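PDB 3C2G: Sys-1 protein from Caenorhabditis elegans, which acts as a beta-catenin in Wnt asymmetry signalling, binding the TCF factor POP-1 directly and activating or repressing target genes according to upstream Wnt signals. Local coordinates for residues N568-C573 with N610-R615. Sequence-based numbering, arbitrary orientation.
Sequences NVLVVC and NSLLSR
L612 bridges L570 and C573, one helical turn apart, at the C-terminal end of the armadillo domain, where helices 563-579 and 603-613 pack through side chains. The backbones come nearest at L570 and L612, whose CA atoms lie 6.8 Å apart, and the segments bury 148 Å² between them.

The apolar evidence is confined to three buried residues. With chi1 at 179°, CG of L612 lies opposite the backbone N across the CA-CB bond, and both methyls reach helix 563-579. There CD2 meets L570 CD2 at 3.8 Å, the two leucine side chains crossing at about a right angle, while L612 CD1 rests 3.8 Å from C573 CB. The cysteine meets the leucine through its beta carbon, which CD2 of L612 also approaches at 3.8 Å. L594 of helix 591-598 touches both L570 and L612, making the contact part of a three-helix core. Replacing L612 with alanine would probably open a gap beside C573 CB and leave L570 CD2 without the methyl it meets here, though I605 and A608 would still touch L570.

Polar links lie around this patch: no hydrogen bond joins the two segments, but R615 NE forms a salt bridge with D574, just beyond C573. Within 610-615, S614 OG donates to S611 O at 3.0 Å, with the donor 35° above the carbonyl plane.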
# COMPACT_ATOMS: atom_id res chain seq x y z
N ASN A 568 -35.08 -6.35 13.15
CA ASN A 568 -35.11 -6.89 11.79
C ASN A 568 -35.35 -8.40 11.80
O ASN A 568 -36.13 -8.94 11.01
CB ASN A 568 -33.82 -6.54 11.03
CG ASN A 568 -33.88 -5.15 10.42
OD1 ASN A 568 -34.93 -4.52 10.36
ND2 ASN A 568 -32.74 -4.68 9.94
N VAL A 569 -34.67 -9.07 12.73
CA VAL A 569 -34.79 -10.50 12.88
C VAL A 569 -36.21 -10.87 13.27
O VAL A 569 -36.78 -11.80 12.71
CB VAL A 569 -33.75 -11.02 13.88
CG1 VAL A 569 -34.17 -12.34 14.47
CG2 VAL A 569 -32.39 -11.14 13.18
N LEU A 570 -36.79 -10.13 14.20
CA LEU A 570 -38.16 -10.39 14.63
C LEU A 570 -39.15 -10.21 13.50
O LEU A 570 -40.03 -11.06 13.29
CB LEU A 570 -38.55 -9.49 15.81
CG LEU A 570 -37.81 -9.74 17.11
CD1 LEU A 570 -37.97 -8.56 18.07
CD2 LEU A 570 -38.25 -11.03 17.76
N VAL A 571 -39.00 -9.12 12.75
CA VAL A 571 -39.95 -8.76 11.71
C VAL A 571 -39.89 -9.73 10.55
O VAL A 571 -40.93 -10.16 10.04
CB VAL A 571 -39.75 -7.31 11.25
CG1 VAL A 571 -40.57 -6.99 9.99
CG2 VAL A 571 -40.12 -6.34 12.39
N VAL A 572 -38.67 -10.09 10.12
CA VAL A 572 -38.51 -11.00 8.99
C VAL A 572 -39.10 -12.37 9.31
O VAL A 572 -39.75 -12.98 8.47
CB VAL A 572 -37.03 -11.11 8.48
CG1 VAL A 572 -36.19 -12.06 9.32
CG2 VAL A 572 -37.01 -11.56 7.04
N CYS A 573 -38.89 -12.82 10.55
CA CYS A 573 -39.42 -14.09 10.99
C CYS A 573 -40.94 -14.10 10.94
O CYS A 573 -41.54 -15.03 10.41
CB CYS A 573 -38.93 -14.42 12.40
SG CYS A 573 -37.25 -15.02 12.46
N ASN A 610 -44.11 -10.19 20.54
CA ASN A 610 -45.34 -10.94 20.82
C ASN A 610 -46.19 -11.25 19.59
O ASN A 610 -46.90 -12.26 19.57
CB ASN A 610 -46.16 -10.36 22.00
CG ASN A 610 -46.34 -8.86 21.93
OD1 ASN A 610 -46.92 -8.33 20.98
ND2 ASN A 610 -45.88 -8.17 22.97
N SER A 611 -46.07 -10.43 18.56
CA SER A 611 -46.65 -10.78 17.26
C SER A 611 -46.04 -12.07 16.73
O SER A 611 -46.75 -12.93 16.22
CB SER A 611 -46.45 -9.66 16.23
OG SER A 611 -46.78 -8.40 16.78
N LEU A 612 -44.72 -12.21 16.87
CA LEU A 612 -44.01 -13.43 16.47
C LEU A 612 -44.32 -14.60 17.41
O LEU A 612 -44.44 -15.74 16.96
CB LEU A 612 -42.50 -13.18 16.37
CG LEU A 612 -41.56 -14.34 15.99
CD1 LEU A 612 -41.91 -14.96 14.65
CD2 LEU A 612 -40.12 -13.87 15.98
N LEU A 613 -44.45 -14.31 18.70
CA LEU A 613 -44.78 -15.34 19.71
C LEU A 613 -46.07 -16.12 19.40
O LEU A 613 -46.10 -17.35 19.51
CB LEU A 613 -44.87 -14.70 21.10
CG LEU A 613 -44.83 -15.61 22.33
CD1 LEU A 613 -43.48 -16.31 22.49
CD2 LEU A 613 -45.17 -14.80 23.59
N SER A 614 -47.11 -15.40 18.97
CA SER A 614 -48.41 -16.02 18.69
C SER A 614 -48.39 -17.02 17.53
O SER A 614 -49.36 -17.76 17.34
CB SER A 614 -49.46 -14.94 18.43
OG SER A 614 -49.28 -14.33 17.16
N ARG A 615 -47.30 -17.06 16.77
CA ARG A 615 -47.19 -17.96 15.62
C ARG A 615 -46.91 -19.41 16.03
O ARG A 615 -47.27 -20.35 15.32
CB ARG A 615 -46.09 -17.50 14.67
CG ARG A 615 -46.19 -16.07 14.19
CD ARG A 615 -47.01 -15.94 12.93
NE ARG A 615 -46.93 -14.58 12.41
CZ ARG A 615 -47.74 -14.09 11.47
NH1 ARG A 615 -48.69 -14.86 10.95
NH2 ARG A 615 -47.59 -12.84 11.05